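Local coordinates for protein SUMO-1 cysteine protease S273R (PDB 6LJ9) that probably acts as a cysteine protease that cuts the viral polyproteins pp220 and pp62 into core-shell proteins and dampens host innate immune signalling, at residues K106-P111 / N151-V156; A171-M176 / F238-R243; K31-F36 / K64-S69. All blocks are in the same frame, centred on the assembly; numbering follows the deposited sequence.

In the fold
Contact 3 comes first along the chain, followed by contact 1 and then contact 2. Contacts 1 and 2 belong to one structure, their centres about 8 Å apart. Strands 152-158 and 169-175 lie side by side in a mixed sheet; contact 1 pairs the first with 107-109, an outermost strand within this chain, and contact 2 lays helix 232-244 against the second. That helix starts at Cys232, the inferred nucleophile, so the two contacts form part of the buried core next to the probable catalytic centre. Contact 3 belongs to a helical region formed by residues early in the chain, its nearest atoms about 17 Å from contact 1 and 20 Å from contact 2.

Contact 1. Residues K106-P111 / N151-V156; sequences KFFNCP and NTFGCV
Phe108 lays its ring beside that of Phe153, rim to rim, with CD1 of Phe108 3.4 Å from CD2 of Phe153 and the planes only 18° apart. The two project the same way from a parallel strand pair, in which 107-109 is, within this chain, an outermost strand of the mixed sheet of this Ulp1-like protease. Backbone bonds fix the register: Phe108 N gives to Thr152 O at 2.8 Å, Gly154 N to Phe108 O, and Cys110 N to Gly154 O. Where the pairing begins, Lys106 O accepts from Thr152 N and, weakly, from Asn151 N. Thr152 OG1 adds a further bond, 2.9 Å from Lys106 O and above the carbonyl plane. Threonine suits this place because its hydroxyl is an extra donor, while the same OG1 lies at the edge of the Phe107 ring. On the face shared with Thr152, Phe107 has CG anti to its N (chi1 168°), sending the ring across to the other strand. Glycine, with no side chain, lets that ring lie close against its backbone, Phe107 CE1 3.6 Å from Gly154 CA. Beyond the last bridge, Cys110 SG and Cys155 SG form a 2.0 Å disulfide with a right-handed chi3 of 85°.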
loop_
_atom_site.group_PDB
_atom_site.type_symbol
_atom_site.label_atom_id
_atom_site.label_comp_id
_atom_site.label_asym_id
_atom_site.label_seq_id
_atom_site.Cartn_x
_atom_site.Cartn_y
_atom_site.Cartn_z
ATOM N N LYS B 106 0.958 -5.346 0.932
ATOM C CA LYS B 106 2.272 -5.687 0.398
ATOM C C LYS B 106 3.250 -6.070 1.501
ATOM O O LYS B 106 4.466 -5.956 1.318
ATOM C CB LYS B 106 2.831 -4.531 -0.435
ATOM C CG LYS B 106 2.048 -4.242 -1.707
ATOM C CD LYS B 106 2.829 -3.331 -2.645
ATOM C CE LYS B 106 2.049 -3.044 -3.920
ATOM N NZ LYS B 106 0.822 -2.240 -3.661
ATOM N N PHE B 107 2.740 -6.523 2.642
ATOM C CA PHE B 107 3.549 -6.872 3.801
ATOM C C PHE B 107 3.521 -8.380 4.005
ATOM O O PHE B 107 2.445 -8.987 4.037
ATOM C CB PHE B 107 3.038 -6.150 5.050
ATOM C CG PHE B 107 3.630 -6.659 6.331
ATOM C CD1 PHE B 107 4.972 -6.474 6.611
ATOM C CD2 PHE B 107 2.838 -7.311 7.264
ATOM C CE1 PHE B 107 5.520 -6.938 7.792
ATOM C CE2 PHE B 107 3.379 -7.777 8.447
ATOM C CZ PHE B 107 4.721 -7.590 8.711
ATOM N N PHE B 108 4.701 -8.979 4.141
ATOM C CA PHE B 108 4.835 -10.417 4.340
ATOM C C PHE B 108 5.117 -10.672 5.816
ATOM O O PHE B 108 6.157 -10.259 6.338
ATOM C CB PHE B 108 5.947 -10.990 3.460
ATOM C CG PHE B 108 5.990 -12.493 3.438
ATOM C CD1 PHE B 108 6.641 -13.198 4.437
ATOM C CD2 PHE B 108 5.386 -13.202 2.413
ATOM C CE1 PHE B 108 6.684 -14.579 4.421
ATOM C CE2 PHE B 108 5.427 -14.586 2.388
ATOM C CZ PHE B 108 6.077 -15.275 3.395
ATOM N N ASN B 109 4.190 -11.351 6.486
ATOM C CA ASN B 109 4.356 -11.705 7.887
ATOM C C ASN B 109 4.934 -13.112 7.978
ATOM O O ASN B 109 4.410 -14.044 7.361
ATOM C CB ASN B 109 3.023 -11.612 8.628
ATOM C CG ASN B 109 1.924 -12.397 7.946
ATOM O OD1 ASN B 109 1.519 -12.077 6.829
ATOM N ND2 ASN B 109 1.433 -13.434 8.615
ATOM N N CYS B 110 6.019 -13.260 8.732
ATOM C CA CYS B 110 6.706 -14.540 8.787
ATOM C C CYS B 110 5.828 -15.572 9.496
ATOM O O CYS B 110 5.076 -15.221 10.411
ATOM C CB CYS B 110 8.044 -14.393 9.515
ATOM S SG CYS B 110 7.908 -13.847 11.223
ATOM N N PRO B 111 5.881 -16.851 9.090
ATOM C CA PRO B 111 5.018 -17.858 9.727
ATOM C C PRO B 111 5.375 -18.123 11.182
ATOM O O PRO B 111 6.330 -17.554 11.719
ATOM C CB PRO B 111 5.233 -19.108 8.862
ATOM C CG PRO B 111 5.723 -18.600 7.560
ATOM C CD PRO B 111 6.542 -17.378 7.886
ATOM N N ASN B 151 6.666 -6.184 -0.856
ATOM C CA ASN B 151 7.907 -5.418 -0.824
ATOM C C ASN B 151 8.329 -5.057 0.596
ATOM O O ASN B 151 9.237 -4.240 0.776
ATOM C CB ASN B 151 7.783 -4.155 -1.683
ATOM C CG ASN B 151 6.570 -3.312 -1.329
ATOM O OD1 ASN B 151 5.953 -3.491 -0.280
ATOM N ND2 ASN B 151 6.229 -2.377 -2.209
ATOM N N THR B 152 7.687 -5.640 1.606
ATOM C CA THR B 152 8.111 -5.502 2.991
ATOM C C THR B 152 8.007 -6.853 3.681
ATOM O O THR B 152 7.102 -7.644 3.402
ATOM C CB THR B 152 7.280 -4.462 3.765
ATOM O OG1 THR B 152 5.884 -4.680 3.527
ATOM C CG2 THR B 152 7.653 -3.050 3.346
ATOM N N PHE B 153 8.948 -7.106 4.586
ATOM C CA PHE B 153 9.025 -8.355 5.329
ATOM C C PHE B 153 9.228 -8.040 6.802
ATOM O O PHE B 153 10.049 -7.188 7.153
ATOM C CB PHE B 153 10.169 -9.238 4.803
ATOM C CG PHE B 153 10.335 -10.534 5.545
ATOM C CD1 PHE B 153 11.197 -10.624 6.628
ATOM C CD2 PHE B 153 9.646 -11.668 5.151
ATOM C CE1 PHE B 153 11.356 -11.814 7.309
ATOM C CE2 PHE B 153 9.803 -12.863 5.829
ATOM C CZ PHE B 153 10.659 -12.936 6.909
ATOM N N GLY B 154 8.479 -8.725 7.662
ATOM C CA GLY B 154 8.555 -8.462 9.084
ATOM C C GLY B 154 8.530 -9.713 9.937
ATOM O O GLY B 154 7.782 -10.651 9.654
ATOM N N CYS B 155 9.342 -9.733 10.990
ATOM C CA CYS B 155 9.397 -10.886 11.873
ATOM C C CYS B 155 9.922 -10.448 13.232
ATOM O O CYS B 155 10.771 -9.558 13.328
ATOM C CB CYS B 155 10.280 -11.995 11.289
ATOM S SG CYS B 155 9.835 -13.655 11.833
ATOM N N VAL B 156 9.396 -11.079 14.278
ATOM C CA VAL B 156 9.836 -10.866 15.652
ATOM C C VAL B 156 10.333 -12.198 16.188
ATOM O O VAL B 156 9.622 -13.206 16.106
ATOM C CB VAL B 156 8.705 -10.310 16.536
ATOM C CG1 VAL B 156 9.198 -10.099 17.957
ATOM C CG2 VAL B 156 8.155 -9.019 15.953
#

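Contact 2. Residues A171-M176 / F238-R243; sequences AIFVDM and FYIRAR
Ala171, being small, lets the helix come close: its CB touches both Tyr239 CD2 and Ile240 CG1, 4.1 Å from each, on its helix-facing side. Phe173 reaches farther in this apolar packing. Its CB meets Tyr239 CE2 at 3.9 Å, and its ring carbon CD1 touches the CG2 branch of Ile240. This is the helix-on-sheet core of the Ulp1-like catalytic domain, the helix beginning at Cys232, the inferred nucleophile.

The same ring takes part in a CH-pi contact. Arg243 CB stands over one face, 3.6 Å from the ring centroid, so the aliphatic base of a charged residue serves as part of the core. The arginine then folds back through chi2 (-74°) and chi3, which brings one face of its guanidinium under Phe173 CE2, the ring and guanidinium planes 59° apart.

There the interaction becomes ionic. Arg243 NH2 forms a salt bridge of 2.9 Å with Asp175 OD2, meeting the carboxylate from its anti side and tilted out of its plane. The stronger partner of Arg243 is Glu184, which also bonds Tyr239 OH; that of Asp175 is Arg177, at OD1. The carboxylates of Asp175 and Glu184 probably offset the buried guanidinium charge, and the two arginines probably favour the ionised form of Asp175.

Strand 169-175 is flanked in the sheet by antiparallel neighbours 152-158 and 181-186; helix 232-244 packs along it, the short axes 19° from parallel and 8.4 Å apart at closest, and helix 249-254 adds Phe252 and Tyr249 to the surroundings of Tyr239.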
loop_
_atom_site.group_PDB
_atom_site.type_symbol
_atom_site.label_atom_id
_atom_site.label_comp_id
_atom_site.label_asym_id
_atom_site.label_seq_id
_atom_site.Cartn_x
_atom_site.Cartn_y
_atom_site.Cartn_z
ATOM N N ALA B 171 13.212 -7.399 16.547
ATOM C CA ALA B 171 12.498 -7.299 15.285
ATOM C C ALA B 171 13.461 -7.387 14.108
ATOM O O ALA B 171 14.618 -6.967 14.194
ATOM C CB ALA B 171 11.706 -5.990 15.205
ATOM N N ILE B 172 12.967 -7.948 13.005
ATOM C CA ILE B 172 13.679 -7.986 11.734
ATOM C C ILE B 172 12.742 -7.458 10.658
ATOM O O ILE B 172 11.623 -7.959 10.505
ATOM C CB ILE B 172 14.168 -9.405 11.378
ATOM C CG1 ILE B 172 15.392 -9.778 12.217
ATOM C CG2 ILE B 172 14.475 -9.511 9.888
ATOM C CD1 ILE B 172 16.136 -11.003 11.716
ATOM N N PHE B 173 13.193 -6.445 9.922
ATOM C CA PHE B 173 12.383 -5.805 8.896
ATOM C C PHE B 173 13.193 -5.684 7.614
ATOM O O PHE B 173 14.335 -5.215 7.641
ATOM C CB PHE B 173 11.900 -4.425 9.354
ATOM C CG PHE B 173 10.851 -3.827 8.463
ATOM C CD1 PHE B 173 9.525 -4.206 8.587
ATOM C CD2 PHE B 173 11.190 -2.888 7.503
ATOM C CE1 PHE B 173 8.555 -3.660 7.769
ATOM C CE2 PHE B 173 10.224 -2.339 6.681
ATOM C CZ PHE B 173 8.905 -2.725 6.815
ATOM N N VAL B 174 12.601 -6.110 6.502
ATOM C CA VAL B 174 13.215 -6.011 5.183
ATOM C C VAL B 174 12.379 -5.036 4.369
ATOM O O VAL B 174 11.213 -5.309 4.059
ATOM C CB VAL B 174 13.307 -7.376 4.489
ATOM C CG1 VAL B 174 13.892 -7.224 3.092
ATOM C CG2 VAL B 174 14.139 -8.339 5.321
ATOM N N ASP B 175 12.968 -3.895 4.024
ATOM C CA ASP B 175 12.277 -2.848 3.283
ATOM C C ASP B 175 12.724 -2.919 1.826
ATOM O O ASP B 175 13.878 -2.611 1.509
ATOM C CB ASP B 175 12.565 -1.476 3.889
ATOM C CG ASP B 175 11.693 -0.381 3.305
ATOM O OD1 ASP B 175 10.861 -0.677 2.422
ATOM O OD2 ASP B 175 11.839 0.782 3.736
HETATM N N MSE B 176 11.813 -3.328 0.950
HETATM C CA MSE B 176 12.103 -3.434 -0.475
HETATM C C MSE B 176 11.249 -2.455 -1.277
HETATM O O MSE B 176 10.909 -2.712 -2.432
HETATM C CB MSE B 176 11.868 -4.866 -0.962
HETATM C CG MSE B 176 12.752 -5.903 -0.287
HETATM SE SE MSE B 176 12.163 -7.735 -0.613
HETATM C CE MSE B 176 10.568 -7.741 0.507
ATOM N N PHE B 238 6.428 -2.407 17.564
ATOM C CA PHE B 238 6.327 -1.000 17.192
ATOM C C PHE B 238 7.308 -0.649 16.080
ATOM O O PHE B 238 7.001 0.179 15.216
ATOM C CB PHE B 238 6.565 -0.110 18.411
ATOM C CG PHE B 238 6.554 1.362 18.101
ATOM C CD1 PHE B 238 5.358 2.054 18.013
ATOM C CD2 PHE B 238 7.738 2.054 17.902
ATOM C CE1 PHE B 238 5.342 3.408 17.729
ATOM C CE2 PHE B 238 7.728 3.408 17.617
ATOM C CZ PHE B 238 6.528 4.084 17.531
ATOM N N TYR B 239 8.496 -1.257 16.097
ATOM C CA TYR B 239 9.468 -1.007 15.038
ATOM C C TYR B 239 8.911 -1.419 13.682
ATOM O O TYR B 239 9.008 -0.670 12.704
ATOM C CB TYR B 239 10.772 -1.751 15.335
ATOM C CG TYR B 239 11.865 -1.510 14.317
ATOM C CD1 TYR B 239 12.669 -0.380 14.390
ATOM C CD2 TYR B 239 12.100 -2.415 13.289
ATOM C CE1 TYR B 239 13.672 -0.155 13.466
ATOM C CE2 TYR B 239 13.101 -2.198 12.359
ATOM C CZ TYR B 239 13.884 -1.067 12.454
ATOM O OH TYR B 239 14.881 -0.844 11.532
ATOM N N ILE B 240 8.311 -2.609 13.611
ATOM C CA ILE B 240 7.735 -3.080 12.353
ATOM C C ILE B 240 6.606 -2.160 11.907
ATOM O O ILE B 240 6.509 -1.796 10.728
ATOM C CB ILE B 240 7.257 -4.537 12.495
ATOM C CG1 ILE B 240 8.446 -5.468 12.745
ATOM C CG2 ILE B 240 6.470 -4.962 11.262
ATOM C CD1 ILE B 240 8.066 -6.928 12.896
ATOM N N ARG B 241 5.741 -1.762 12.842
ATOM C CA ARG B 241 4.613 -0.906 12.484
ATOM C C ARG B 241 5.082 0.477 12.046
ATOM O O ARG B 241 4.541 1.048 11.090
ATOM C CB ARG B 241 3.641 -0.797 13.658
ATOM C CG ARG B 241 2.413 0.052 13.365
ATOM C CD ARG B 241 1.688 -0.444 12.126
ATOM N NE ARG B 241 0.524 0.373 11.800
ATOM C CZ ARG B 241 -0.718 0.086 12.174
ATOM N NH1 ARG B 241 -0.963 -1.004 12.889
ATOM N NH2 ARG B 241 -1.717 0.887 11.831
ATOM N N ALA B 242 6.084 1.033 12.730
ATOM C CA ALA B 242 6.600 2.343 12.345
ATOM C C ALA B 242 7.253 2.298 10.968
ATOM O O ALA B 242 7.077 3.220 10.164
ATOM C CB ALA B 242 7.590 2.849 13.392
ATOM N N ARG B 243 8.010 1.237 10.678
ATOM C CA ARG B 243 8.610 1.106 9.353
ATOM C C ARG B 243 7.541 0.911 8.286
ATOM O O ARG B 243 7.687 1.389 7.154
ATOM C CB ARG B 243 9.603 -0.056 9.330
ATOM C CG ARG B 243 10.761 0.080 10.307
ATOM C CD ARG B 243 11.777 1.116 9.858
ATOM N NE ARG B 243 12.476 0.710 8.642
ATOM C CZ ARG B 243 12.247 1.228 7.440
ATOM N NH1 ARG B 243 11.338 2.181 7.291
ATOM N NH2 ARG B 243 12.929 0.798 6.389
#

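Contact 3. Residues K31-F36 / K64-S69; sequences KELTSF and KGLDLS
Glu32 OE1, the polar atom nearest the other segment, meets carbon there: it lies 3.9 Å from CD2 of Leu66 and 4.5 Å from CB of Lys64. Opposite charges are near but not paired, for the Lys64 side chain leads away and leaves its NZ 6.9 Å from OE1. The attraction is therefore probably a loose one, at a partly exposed margin.

Below the carboxylate the contact is made by methyl and methylene groups. The Glu32 chain bends at chi2 (-84°), laying its aliphatic part across Leu66; CB is 3.6 Å from CD1 of the leucine, while CG lies near both of its methyls. A long residue such as glutamate suits this place because its carbons can pack while its charged end stays at the partly exposed border.

Three buried leucines continue the contact inward. Leu33 and Leu66 lie alongside one another, running in opposing senses, with CD2 of Leu33 4.1 Å from CD1 of Leu66. The other branch of Leu33, CD1, touches CD2 of Leu68 at 4.0 Å, so one forked side chain serves two partners.

Leu33 sits at the joint between helices 27-32 and 34-37. Leu66 lies in the link between helices 55-64 and 68-75, just past Gly65, whose positive phi (76°) suits a glycine leaving a helix. Val57 and Tyr60 of helix 55-64 also touch Leu33, and Ile29 touches Leu66. Methyl-to-methyl packing of this kind has little directional demand, which implies that hydrophobic burial, rather than polar pairing, holds that joint against that link.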
loop_
_atom_site.group_PDB
_atom_site.type_symbol
_atom_site.label_atom_id
_atom_site.label_comp_id
_atom_site.label_asym_id
_atom_site.label_seq_id
_atom_site.Cartn_x
_atom_site.Cartn_y
_atom_site.Cartn_z
ATOM N N LYS B 31 -27.541 -6.150 16.303
ATOM C CA LYS B 31 -28.980 -6.309 16.499
ATOM C C LYS B 31 -29.286 -7.430 17.485
ATOM O O LYS B 31 -30.066 -7.248 18.426
ATOM C CB LYS B 31 -29.662 -6.585 15.158
ATOM C CG LYS B 31 -29.685 -5.410 14.201
ATOM C CD LYS B 31 -29.996 -5.872 12.785
ATOM C CE LYS B 31 -30.500 -4.725 11.927
ATOM N NZ LYS B 31 -29.584 -3.553 11.959
ATOM N N GLU B 32 -28.680 -8.600 17.280
ATOM C CA GLU B 32 -29.006 -9.773 18.083
ATOM C C GLU B 32 -28.554 -9.647 19.533
ATOM O O GLU B 32 -29.105 -10.333 20.399
ATOM C CB GLU B 32 -28.383 -11.019 17.452
ATOM C CG GLU B 32 -28.765 -11.241 15.997
ATOM C CD GLU B 32 -30.091 -11.957 15.841
ATOM O OE1 GLU B 32 -30.082 -13.148 15.465
ATOM O OE2 GLU B 32 -31.141 -11.335 16.105
ATOM N N LEU B 33 -27.570 -8.792 19.820
ATOM C CA LEU B 33 -27.029 -8.653 21.170
ATOM C C LEU B 33 -27.235 -7.254 21.738
ATOM O O LEU B 33 -26.499 -6.845 22.642
ATOM C CB LEU B 33 -25.542 -9.014 21.189
ATOM C CG LEU B 33 -25.179 -10.404 20.667
ATOM C CD1 LEU B 33 -23.677 -10.632 20.729
ATOM C CD2 LEU B 33 -25.921 -11.473 21.450
ATOM N N THR B 34 -28.224 -6.513 21.234
ATOM C CA THR B 34 -28.462 -5.160 21.728
ATOM C C THR B 34 -28.894 -5.160 23.190
ATOM O O THR B 34 -28.687 -4.167 23.897
ATOM C CB THR B 34 -29.517 -4.466 20.868
ATOM O OG1 THR B 34 -29.820 -3.178 21.421
ATOM C CG2 THR B 34 -30.784 -5.302 20.815
ATOM N N SER B 35 -29.495 -6.257 23.660
ATOM C CA SER B 35 -29.892 -6.340 25.061
ATOM C C SER B 35 -28.676 -6.418 25.975
ATOM O O SER B 35 -28.622 -5.734 27.004
ATOM C CB SER B 35 -30.801 -7.550 25.278
ATOM O OG SER B 35 -31.050 -7.756 26.657
ATOM N N PHE B 36 -27.690 -7.245 25.617
ATOM C CA PHE B 36 -26.509 -7.395 26.459
ATOM C C PHE B 36 -25.578 -6.193 26.347
ATOM O O PHE B 36 -24.924 -5.824 27.329
ATOM C CB PHE B 36 -25.757 -8.675 26.093
ATOM C CG PHE B 36 -26.475 -9.936 26.479
ATOM C CD1 PHE B 36 -26.427 -10.401 27.783
ATOM C CD2 PHE B 36 -27.183 -10.664 25.538
ATOM C CE1 PHE B 36 -27.080 -11.564 28.142
ATOM C CE2 PHE B 36 -27.837 -11.828 25.891
ATOM C CZ PHE B 36 -27.786 -12.278 27.196
ATOM N N LYS B 64 -28.967 -18.670 19.430
ATOM C CA LYS B 64 -29.349 -18.012 18.188
ATOM C C LYS B 64 -28.440 -18.360 17.015
ATOM O O LYS B 64 -28.700 -17.906 15.896
ATOM C CB LYS B 64 -29.376 -16.494 18.389
ATOM C CG LYS B 64 -30.321 -16.033 19.489
ATOM C CD LYS B 64 -31.744 -16.497 19.224
ATOM C CE LYS B 64 -32.698 -16.003 20.300
ATOM N NZ LYS B 64 -34.093 -16.468 20.058
ATOM N N GLY B 65 -27.390 -19.143 17.237
ATOM C CA GLY B 65 -26.524 -19.549 16.145
ATOM C C GLY B 65 -25.583 -18.472 15.656
ATOM O O GLY B 65 -25.316 -18.386 14.450
ATOM N N LEU B 66 -25.069 -17.646 16.561
ATOM C CA LEU B 66 -24.144 -16.575 16.215
ATOM C C LEU B 66 -22.718 -17.036 16.483
ATOM O O LEU B 66 -22.410 -17.516 17.579
ATOM C CB LEU B 66 -24.449 -15.312 17.021
ATOM C CG LEU B 66 -25.909 -14.857 17.063
ATOM C CD1 LEU B 66 -26.048 -13.646 17.966
ATOM C CD2 LEU B 66 -26.430 -14.557 15.666
ATOM N N ASP B 67 -21.853 -16.888 15.481
ATOM C CA ASP B 67 -20.448 -17.274 15.601
ATOM C C ASP B 67 -19.689 -16.101 16.207
ATOM O O ASP B 67 -19.199 -15.217 15.504
ATOM C CB ASP B 67 -19.881 -17.682 14.245
ATOM C CG ASP B 67 -18.522 -18.347 14.355
ATOM O OD1 ASP B 67 -18.012 -18.484 15.486
ATOM O OD2 ASP B 67 -17.966 -18.737 13.308
ATOM N N LEU B 68 -19.591 -16.095 17.540
ATOM C CA LEU B 68 -18.848 -15.040 18.220
ATOM C C LEU B 68 -17.345 -15.206 18.050
ATOM O O LEU B 68 -16.609 -14.212 18.065
ATOM C CB LEU B 68 -19.203 -15.011 19.707
ATOM C CG LEU B 68 -20.631 -14.613 20.079
ATOM C CD1 LEU B 68 -20.758 -14.429 21.585
ATOM C CD2 LEU B 68 -21.046 -13.350 19.343
ATOM N N SER B 69 -16.870 -16.445 17.893
ATOM C CA SER B 69 -15.437 -16.670 17.728
ATOM C C SER B 69 -14.927 -16.051 16.433
ATOM O O SER B 69 -13.805 -15.533 16.384
ATOM C CB SER B 69 -15.129 -18.167 17.765
ATOM O OG SER B 69 -15.499 -18.739 19.007
#